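Local coordinates for uncharacterized protein (Ruminococcus gnavus, PDB 4QAN) that is of unknown function but adopts a cystatin-like fold, as a divergent member of the NTF2-like superfamily, and binds a magnesium ion, at residues 42-47 with 208-213; 52-57 with 162-167; 78-83 with 88-93; 170-173 with 177-180. All blocks are in the same frame, centred on the assembly; numbering follows the deposited sequence. Where two conformers were deposited one is given.

Contact 1: residues 42-47 with 208-213; sequences DLDMAL and ANYFQA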
# COMPACT_ATOMS: atom_id res chain seq x y z
N ASP A 42 14.08 -13.99 2.07
CA ASP A 42 13.28 -14.20 0.86
C ASP A 42 12.00 -13.38 0.94
O ASP A 42 11.02 -13.78 1.56
CB ASP A 42 12.96 -15.69 0.66
CG ASP A 42 12.24 -15.98 -0.65
OD1 ASP A 42 11.66 -15.05 -1.24
OD2 ASP A 42 12.23 -17.15 -1.09
N LEU A 43 12.03 -12.23 0.29
CA LEU A 43 10.95 -11.27 0.36
C LEU A 43 9.67 -11.85 -0.24
O LEU A 43 8.58 -11.71 0.32
CB LEU A 43 11.33 -9.99 -0.39
CG LEU A 43 10.26 -8.90 -0.45
CD1 LEU A 43 9.99 -8.40 0.95
CD2 LEU A 43 10.68 -7.77 -1.38
N ASP A 44 9.82 -12.48 -1.39
CA ASP A 44 8.69 -13.05 -2.09
C ASP A 44 7.93 -14.00 -1.16
O ASP A 44 6.71 -13.86 -0.97
CB ASP A 44 9.15 -13.78 -3.36
CG ASP A 44 8.02 -14.50 -4.04
OD1 ASP A 44 7.20 -13.82 -4.70
OD2 ASP A 44 7.94 -15.75 -3.91
N MSE A 45 8.69 -14.94 -0.58
CA MSE A 45 8.13 -15.91 0.36
C MSE A 45 7.39 -15.22 1.49
O MSE A 45 6.26 -15.60 1.80
CB MSE A 45 9.27 -16.80 0.86
CG MSE A 45 8.75 -17.95 1.69
SE MSE A 45 10.28 -18.91 2.47
CE MSE A 45 9.18 -20.11 3.59
N ALA A 46 8.02 -14.21 2.09
CA ALA A 46 7.47 -13.44 3.21
C ALA A 46 6.13 -12.80 2.90
O ALA A 46 5.19 -12.92 3.68
CB ALA A 46 8.45 -12.35 3.65
N LEU A 47 6.06 -12.11 1.76
CA LEU A 47 4.83 -11.46 1.33
C LEU A 47 3.63 -12.39 1.27
O LEU A 47 2.54 -12.04 1.71
CB LEU A 47 5.04 -10.80 -0.04
CG LEU A 47 5.88 -9.52 0.04
CD1 LEU A 47 6.22 -9.00 -1.34
CD2 LEU A 47 5.15 -8.46 0.84
N ALA A 208 0.51 -16.60 -4.20
CA ALA A 208 0.93 -15.26 -4.58
C ALA A 208 -0.18 -14.28 -4.21
O ALA A 208 -1.35 -14.56 -4.43
CB ALA A 208 1.22 -15.20 -6.07
N ASN A 209 0.19 -13.13 -3.67
CA ASN A 209 -0.80 -12.18 -3.18
C ASN A 209 -0.37 -10.74 -3.27
O ASN A 209 -0.80 -9.91 -2.47
CB ASN A 209 -1.08 -12.50 -1.71
CG ASN A 209 0.16 -12.38 -0.86
OD1 ASN A 209 1.28 -12.40 -1.37
ND2 ASN A 209 -0.04 -12.22 0.44
N TYR A 210 0.52 -10.44 -4.22
CA TYR A 210 0.96 -9.07 -4.49
C TYR A 210 1.19 -8.91 -5.99
O TYR A 210 1.24 -9.89 -6.71
CB TYR A 210 2.25 -8.77 -3.71
CG TYR A 210 3.47 -9.58 -4.11
CD1 TYR A 210 3.70 -10.85 -3.61
CD2 TYR A 210 4.41 -9.06 -4.99
CE1 TYR A 210 4.82 -11.59 -3.98
CE2 TYR A 210 5.52 -9.79 -5.37
CZ TYR A 210 5.72 -11.05 -4.87
OH TYR A 210 6.82 -11.75 -5.24
N PHE A 211 1.33 -7.67 -6.46
CA PHE A 211 1.59 -7.43 -7.86
C PHE A 211 2.64 -6.34 -8.03
O PHE A 211 2.81 -5.48 -7.15
CB PHE A 211 0.29 -7.02 -8.57
CG PHE A 211 -0.20 -5.66 -8.19
CD1 PHE A 211 -1.04 -5.49 -7.11
CD2 PHE A 211 0.20 -4.55 -8.91
CE1 PHE A 211 -1.48 -4.23 -6.75
CE2 PHE A 211 -0.24 -3.29 -8.56
CZ PHE A 211 -1.07 -3.13 -7.47
N GLN A 212 3.35 -6.41 -9.16
CA GLN A 212 4.31 -5.38 -9.58
C GLN A 212 3.84 -4.93 -10.98
O GLN A 212 3.82 -5.72 -11.92
CB GLN A 212 5.76 -5.94 -9.59
CG GLN A 212 6.87 -4.88 -9.55
CD GLN A 212 8.28 -5.44 -9.34
OE1 GLN A 212 8.58 -6.06 -8.32
NE2 GLN A 212 9.17 -5.21 -10.32
N ALA A 213 3.42 -3.67 -11.10
CA ALA A 213 2.94 -3.18 -12.39
C ALA A 213 4.15 -3.00 -13.32
O ALA A 213 5.27 -2.82 -12.84
CB ALA A 213 2.20 -1.87 -12.21
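Leu47 sets its CD1 methyl squarely over the ring of Tyr210. Leu47 CD1 lies 3.8 Å from the centroid of the Tyr210 ring and 7° off the ring normal, a CH-pi contact centred on the face. Leu47 CB approaches the rim of the ring, 3.8 Å from Tyr210 CD1, and the two side chains cross at about a right angle. The ring is turned to the helix because Tyr210 CG stands between its backbone N and carbonyl carbon (chi1 65°). The carboxylate of Asp44 meets the phenol end at the edge of the ring, its plane steeply inclined to the ring; the spacing modelled there is too short to be trusted. The firm polar partners lie outside the segments: Asp44 OD2 forms a salt bridge with Arg48, and Tyr210 OH is hydrogen-bonded to Thr252. Beside this packing, Asn209 ND2 donates to Leu47 O at 2.9 Å with an N-H...O angle of 161°. The acceptor lies in the amide plane of Asn209, while the donor stands above the carbonyl plane of Leu47. An alanine in place of Asn209 removes the amide, and the Leu47 carbonyl is likely to be left without its mate on the loop. The touching residues are all buried, and the packing ends before exposed Ala208 and partly exposed Asp42, neither of which meets the other segment. This is a loop-on-helix contact, with Asp42 as an aspartate N-cap, joining short helix 43-48 of the cystatin-like fold to the long segment between strand 187-188 and helix 221-234.

Contact 2: residues 52-57 with 162-167; sequences IDETAL and VQYEKN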
# COMPACT_ATOMS: atom_id res chain seq x y z
N ILE A 52 -2.40 -9.81 3.02
CA ILE A 52 -2.58 -8.68 2.13
C ILE A 52 -4.02 -8.61 1.56
O ILE A 52 -4.70 -7.59 1.75
CB ILE A 52 -1.52 -8.63 1.01
CG1 ILE A 52 -0.13 -8.43 1.62
CG2 ILE A 52 -1.81 -7.47 0.06
CD1 ILE A 52 1.04 -8.71 0.69
N ASP A 53 -4.46 -9.66 0.87
CA ASP A 53 -5.79 -9.65 0.26
C ASP A 53 -6.91 -9.77 1.30
O ASP A 53 -7.97 -9.17 1.16
CB ASP A 53 -5.94 -10.78 -0.76
CG ASP A 53 -5.04 -10.62 -1.97
OD1 ASP A 53 -4.72 -9.47 -2.35
OD2 ASP A 53 -4.66 -11.65 -2.55
N GLU A 54 -6.67 -10.53 2.35
CA GLU A 54 -7.70 -10.81 3.34
C GLU A 54 -7.99 -9.54 4.14
O GLU A 54 -9.14 -9.13 4.25
CB GLU A 54 -7.31 -11.98 4.25
CG GLU A 54 -6.96 -13.28 3.53
CD GLU A 54 -5.50 -13.39 3.10
OE1 GLU A 54 -4.80 -12.35 3.09
OE2 GLU A 54 -5.06 -14.52 2.80
N THR A 55 -6.95 -8.90 4.66
CA THR A 55 -7.12 -7.62 5.36
C THR A 55 -7.74 -6.58 4.42
O THR A 55 -8.70 -5.91 4.78
CB THR A 55 -5.79 -7.09 5.91
OG1 THR A 55 -5.24 -8.04 6.83
CG2 THR A 55 -5.97 -5.75 6.62
N ALA A 56 -7.20 -6.46 3.21
CA ALA A 56 -7.68 -5.44 2.27
C ALA A 56 -9.19 -5.56 1.98
O ALA A 56 -9.89 -4.56 1.90
CB ALA A 56 -6.88 -5.48 0.98
N LEU A 57 -9.69 -6.78 1.84
CA LEU A 57 -11.12 -7.01 1.56
C LEU A 57 -12.04 -7.03 2.80
O LEU A 57 -13.25 -6.82 2.65
CB LEU A 57 -11.28 -8.31 0.78
CG LEU A 57 -10.59 -8.33 -0.59
CD1 LEU A 57 -10.49 -9.76 -1.12
CD2 LEU A 57 -11.31 -7.43 -1.58
N VAL A 162 -3.57 -13.71 12.08
CA VAL A 162 -5.00 -13.54 11.87
C VAL A 162 -5.58 -14.74 11.12
O VAL A 162 -4.90 -15.33 10.29
CB VAL A 162 -5.32 -12.19 11.18
CG1 VAL A 162 -4.79 -12.15 9.75
CG2 VAL A 162 -6.81 -11.90 11.22
N GLN A 163 -6.82 -15.11 11.45
CA GLN A 163 -7.52 -16.17 10.74
C GLN A 163 -8.74 -15.63 9.99
O GLN A 163 -9.56 -14.88 10.55
CB GLN A 163 -7.98 -17.27 11.71
CG GLN A 163 -8.37 -18.56 11.00
CD GLN A 163 -9.13 -19.53 11.91
OE1 GLN A 163 -10.09 -19.14 12.58
NE2 GLN A 163 -8.70 -20.79 11.92
N TYR A 164 -8.82 -16.01 8.71
CA TYR A 164 -10.02 -15.79 7.90
C TYR A 164 -10.37 -17.10 7.24
O TYR A 164 -9.51 -17.75 6.66
CB TYR A 164 -9.77 -14.76 6.81
CG TYR A 164 -9.43 -13.37 7.27
CD1 TYR A 164 -10.42 -12.41 7.50
CD2 TYR A 164 -8.10 -12.99 7.44
CE1 TYR A 164 -10.09 -11.12 7.89
CE2 TYR A 164 -7.77 -11.71 7.84
CZ TYR A 164 -8.76 -10.77 8.06
OH TYR A 164 -8.39 -9.50 8.45
N GLU A 165 -11.65 -17.47 7.32
CA GLU A 165 -12.16 -18.71 6.71
C GLU A 165 -11.27 -19.91 7.00
O GLU A 165 -10.97 -20.71 6.11
CB GLU A 165 -12.36 -18.51 5.21
CG GLU A 165 -13.17 -17.26 4.87
CD GLU A 165 -14.06 -17.43 3.66
OE1 GLU A 165 -15.12 -18.10 3.78
OE2 GLU A 165 -13.73 -16.87 2.59
N LYS A 166 -10.86 -20.03 8.25
CA LYS A 166 -10.12 -21.19 8.75
C LYS A 166 -8.67 -21.25 8.24
O LYS A 166 -8.03 -22.29 8.33
CB LYS A 166 -10.87 -22.49 8.41
CG LYS A 166 -12.39 -22.36 8.38
CD LYS A 166 -13.11 -23.67 8.64
CE LYS A 166 -13.68 -23.71 10.05
NZ LYS A 166 -14.34 -25.00 10.34
N ASN A 167 -8.15 -20.14 7.72
CA ASN A 167 -6.77 -20.09 7.22
C ASN A 167 -6.00 -18.95 7.85
O ASN A 167 -6.47 -17.82 7.85
CB ASN A 167 -6.77 -19.88 5.71
CG ASN A 167 -7.33 -21.06 4.96
OD1 ASN A 167 -7.22 -22.21 5.39
ND2 ASN A 167 -7.95 -20.78 3.82
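Glu54 and Tyr164 meet through a CH-pi contact in which the root of an acidic side chain, rather than its charge, rests on an aromatic face. Glu54 CB stands 3.9 Å from the centroid of the Tyr164 ring, 29° off its normal. It is therefore displaced toward one side of the ring, with Tyr164 CD2 at 3.4 Å from Glu54 CB. The backbone C of Glu54 lies over the same face, also offset toward the rim, so the phenol is laid against the helix surface itself.

The polar groups look elsewhere. A bend at chi2 (87°) carries the Glu54 carboxylate away from the ring, and OE2 forms a salt bridge with Lys169. Tyr164 OH is hydrogen-bonded to Leu136 O. Tyr164 OH passes Thr55 OG1 at 3.8 Å, but that hydroxyl is bonded to Ala51 O, four residues back, just before the helix. No hydrogen bond joins the two segments, and each buried hydroxyl finds a backbone carbonyl outside them.

Backbone bonds shape the strand side. Tyr164 N donates to Asn167 O at 3.1 Å and Asn167 N to Tyr164 O at 2.9 Å, closing a type I' turn, the tight two-residue connection of a beta hairpin. Its tip, Glu165 and Lys166, is exposed, whereas Tyr164 points back to the helix.

Helix 52-58 thus lies between two layers: strands 153-164 and 167-172 of the antiparallel sheet on the Tyr164 side, and helix 87-108, met by Ile52 through Thr95 and Tyr98 and by Thr55 through Met94.

Contact 3: residues 78-83 with 88-93; sequences APTSDY and PLTSAE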
# COMPACT_ATOMS: atom_id res chain seq x y z
N ALA A 78 -6.40 2.72 1.38
CA ALA A 78 -7.74 3.03 0.88
C ALA A 78 -8.75 2.01 1.36
O ALA A 78 -8.37 0.86 1.61
CB ALA A 78 -7.74 3.09 -0.65
N PRO A 79 -10.05 2.41 1.49
CA PRO A 79 -11.12 1.58 2.03
C PRO A 79 -11.71 0.54 1.04
O PRO A 79 -12.89 0.58 0.68
CB PRO A 79 -12.17 2.62 2.45
CG PRO A 79 -11.99 3.71 1.46
CD PRO A 79 -10.51 3.80 1.27
N THR A 80 -10.86 -0.41 0.65
CA THR A 80 -11.21 -1.42 -0.33
C THR A 80 -12.30 -2.35 0.19
O THR A 80 -13.11 -2.84 -0.58
CB THR A 80 -9.97 -2.23 -0.76
OG1 THR A 80 -9.19 -1.43 -1.64
CG2 THR A 80 -10.34 -3.52 -1.47
N SER A 81 -12.32 -2.60 1.49
CA SER A 81 -13.36 -3.44 2.11
C SER A 81 -14.76 -2.82 1.99
O SER A 81 -15.74 -3.53 2.04
CB SER A 81 -13.05 -3.67 3.59
OG SER A 81 -13.11 -2.46 4.33
N ASP A 82 -14.84 -1.49 1.85
CA ASP A 82 -16.12 -0.85 1.57
C ASP A 82 -16.34 -0.64 0.07
O ASP A 82 -17.45 -0.72 -0.40
CB ASP A 82 -16.23 0.48 2.30
CG ASP A 82 -16.37 0.31 3.80
OD1 ASP A 82 -17.34 -0.34 4.24
OD2 ASP A 82 -15.50 0.80 4.54
N TYR A 83 -15.27 -0.33 -0.66
CA TYR A 83 -15.38 -0.04 -2.08
C TYR A 83 -14.28 -0.75 -2.84
O TYR A 83 -13.13 -0.32 -2.82
CB TYR A 83 -15.29 1.47 -2.30
CG TYR A 83 -16.19 2.26 -1.40
CD1 TYR A 83 -17.57 2.29 -1.62
CD2 TYR A 83 -15.68 3.00 -0.33
CE1 TYR A 83 -18.42 3.03 -0.80
CE2 TYR A 83 -16.53 3.74 0.50
CZ TYR A 83 -17.89 3.75 0.26
OH TYR A 83 -18.74 4.47 1.07
N PRO A 88 -6.39 -2.00 -5.99
CA PRO A 88 -4.95 -1.90 -6.27
C PRO A 88 -4.20 -0.89 -5.38
O PRO A 88 -3.01 -1.10 -5.11
CB PRO A 88 -4.92 -1.46 -7.74
CG PRO A 88 -6.25 -1.93 -8.30
CD PRO A 88 -7.22 -1.73 -7.17
N LEU A 89 -4.86 0.18 -4.93
CA LEU A 89 -4.19 1.15 -4.05
C LEU A 89 -3.91 0.54 -2.67
O LEU A 89 -2.85 0.74 -2.10
CB LEU A 89 -5.00 2.43 -3.91
CG LEU A 89 -5.42 3.13 -5.20
CD1 LEU A 89 -5.81 4.59 -4.92
CD2 LEU A 89 -4.30 3.08 -6.23
N THR A 90 -4.86 -0.25 -2.18
CA THR A 90 -4.81 -0.82 -0.85
C THR A 90 -3.77 -1.94 -0.84
O THR A 90 -2.90 -1.97 0.04
CB THR A 90 -6.19 -1.35 -0.39
OG1 THR A 90 -7.17 -0.30 -0.47
CG2 THR A 90 -6.13 -1.80 1.06
N SER A 91 -3.83 -2.81 -1.84
CA SER A 91 -2.83 -3.88 -1.98
C SER A 91 -1.42 -3.32 -2.05
O SER A 91 -0.53 -3.80 -1.36
CB SER A 91 -3.09 -4.75 -3.21
OG SER A 91 -1.96 -5.56 -3.49
N ALA A 92 -1.23 -2.30 -2.88
CA ALA A 92 0.09 -1.73 -3.06
C ALA A 92 0.62 -1.04 -1.82
O ALA A 92 1.79 -1.18 -1.51
CB ALA A 92 0.10 -0.78 -4.25
N GLU A 93 -0.22 -0.29 -1.11
CA GLU A 93 0.26 0.33 0.12
C GLU A 93 0.57 -0.71 1.18
O GLU A 93 1.57 -0.62 1.85
CB GLU A 93 -0.71 1.36 0.66
CG GLU A 93 -0.74 2.65 -0.15
CD GLU A 93 -1.19 3.81 0.69
OE1 GLU A 93 -0.41 4.21 1.58
OE2 GLU A 93 -2.32 4.34 0.48
O HOH W 1 -4.13 2.77 -0.35
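Thr90 and Thr80 join their hydroxyls in a short chain of hydrogen bonds that ends on the backbone. Thr80 OG1 donates to Thr90 OG1 at 2.6 Å, and Thr90 OG1 in turn donates to Ala78 O at 2.7 Å. Both threonines hold OG1 opposite the carbonyl carbon and next to the backbone N (chi1 -75° in Thr80, -55° in Thr90), which turns the two oxygens inward and leaves each CG2 anti to the backbone N. The Thr90 hydroxyl comes at Ala78 O from well above the carbonyl plane, 51° out of it. That oxygen also takes a weak bond from Thr80 N, closing an inverse gamma turn centred on Pro79. Such a turn folds the chain back sharply, here in the loop that leads into helix 87-108, so that the first turns of this long helix are bonded to the chain just before it. The Thr90 CG2 methyl faces Ala56 of helix 52-58, and Thr80 packs on Leu57 of the same helix. Ala78 CB touches Thr90 OG1 at 3.4 Å and lies 4.3 Å from Leu89 CB. On the other flank a water accepts from Ala78 N and donates to Glu93 OE2 at 2.5 Å and, weakly, to Leu89 O. Glu93, extended at chi2, reaches this water with the same carboxylate oxygen that forms a salt bridge with Lys268 of helix 254-275.

Contact 4: residues 170-173 with 177-180; sequences IHSL and LLYE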
# COMPACT_ATOMS: atom_id res chain seq x y z
N ILE A 170 -0.07 -13.90 8.77
CA ILE A 170 0.47 -12.88 9.65
C ILE A 170 -0.09 -11.53 9.25
O ILE A 170 0.13 -11.09 8.14
CB ILE A 170 2.00 -12.81 9.54
CG1 ILE A 170 2.63 -14.15 9.91
CG2 ILE A 170 2.54 -11.67 10.40
CD1 ILE A 170 2.18 -14.72 11.24
N HIS A 171 -0.82 -10.88 10.16
CA HIS A 171 -1.29 -9.51 9.94
C HIS A 171 -0.18 -8.50 10.18
O HIS A 171 -0.12 -7.46 9.51
CB HIS A 171 -2.46 -9.17 10.88
CG HIS A 171 -2.89 -7.74 10.78
ND1 HIS A 171 -3.47 -7.23 9.64
CD2 HIS A 171 -2.77 -6.71 11.64
CE1 HIS A 171 -3.71 -5.94 9.82
NE2 HIS A 171 -3.30 -5.60 11.02
N SER A 172 0.66 -8.77 11.17
CA SER A 172 1.77 -7.88 11.47
C SER A 172 2.94 -8.64 12.05
O SER A 172 2.76 -9.58 12.81
CB SER A 172 1.34 -6.78 12.43
OG SER A 172 2.34 -5.79 12.57
N LEU A 173 4.14 -8.21 11.67
CA LEU A 173 5.40 -8.78 12.18
C LEU A 173 5.84 -8.08 13.46
O LEU A 173 6.91 -8.37 14.00
CB LEU A 173 6.51 -8.65 11.12
CG LEU A 173 6.55 -9.74 10.05
CD1 LEU A 173 5.45 -9.57 9.01
CD2 LEU A 173 7.93 -9.74 9.41
N LEU A 177 -1.65 -3.72 15.40
CA LEU A 177 -2.05 -3.59 14.02
C LEU A 177 -0.88 -3.16 13.17
O LEU A 177 -0.01 -2.40 13.61
CB LEU A 177 -3.16 -2.54 13.88
CG LEU A 177 -4.55 -2.81 14.47
CD1 LEU A 177 -5.49 -1.68 14.10
CD2 LEU A 177 -5.12 -4.15 14.01
N LEU A 178 -0.88 -3.64 11.92
CA LEU A 178 0.09 -3.23 10.90
C LEU A 178 0.31 -1.71 10.85
O LEU A 178 1.43 -1.26 10.62
CB LEU A 178 -0.37 -3.72 9.53
CG LEU A 178 0.54 -3.45 8.34
CD1 LEU A 178 1.89 -4.12 8.52
CD2 LEU A 178 -0.12 -3.90 7.04
N TYR A 179 -0.73 -0.91 11.08
CA TYR A 179 -0.60 0.53 10.86
C TYR A 179 -0.17 1.31 12.09
O TYR A 179 -0.05 2.54 12.02
CB TYR A 179 -1.90 1.10 10.29
CG TYR A 179 -2.60 0.16 9.34
CD1 TYR A 179 -2.08 -0.11 8.09
CD2 TYR A 179 -3.76 -0.47 9.72
CE1 TYR A 179 -2.72 -0.99 7.23
CE2 TYR A 179 -4.40 -1.35 8.88
CZ TYR A 179 -3.88 -1.61 7.64
OH TYR A 179 -4.55 -2.49 6.84
N GLU A 180 0.06 0.64 13.21
CA GLU A 180 0.52 1.35 14.40
C GLU A 180 1.96 1.81 14.21
O GLU A 180 2.74 1.15 13.52
CB GLU A 180 0.39 0.50 15.65
CG GLU A 180 -1.05 0.24 16.05
CD GLU A 180 -1.16 -0.60 17.30
OE1 GLU A 180 -0.29 -0.43 18.19
OE2 GLU A 180 -2.11 -1.41 17.40
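Ser172 and Leu178 bring their CA atoms to 5.0 Å where the chain, leaving strand 167-172, doubles back. His171 and Ser172 together face Thr160 in a classic beta bulge, and the chain turns a corner at His171. Across from it, Leu177 to Glu180 form a type I turn closed by Glu180 N to Leu177 O, while the Glu180 carboxylate reaches back so that Glu180 OE2 accepts from Leu177 N at 3.1 Å, almost straight at 177°. The His171 imidazole spans the gap, its CG anti to the backbone N (chi1 175°), which points NE2 at the turn. His171 NE2 lies 3.8 Å from Leu177 CD2, and His171 NE2 is also 3.8 Å from Leu178 CB. Leu177 CA lies in the ring plane at its edge. The other imidazole nitrogen, His171 ND1, has a weak hydrogen bond with Thr55. Replacing His171 with an alanine would probably open a gap beside both leucines and leave Thr55 without that weak partner. Ser172 OG passes 3.8 Å from Leu178 CA and is held by Lys174 O and Gln101 NE2. A bulge of this kind bends and twists a strand, in keeping with the strongly curved antiparallel sheet of cystatin-like folds.

How the contacts relate
All four contacts lie in the first part of the chain, up to the segment that leads into the second half, with centres about 13 to 17 Å apart. Contact 1 closes the widest loop, and the other three fall within it; contact 3 also lies between the two segments of contact 2, while contact 4 follows contact 2 along the chain. Contacts 2 and 4 share the antiparallel sheet through neighbouring strands 153-164 and 167-172 and touch through Thr55 and His171. Phe211 of contact 1 reaches Ser91 and Pro88. Helix 52-58 packs on the sheet and on helix 87-108, while helices 43-48 and 87-108 meet the segment that leads into the second half.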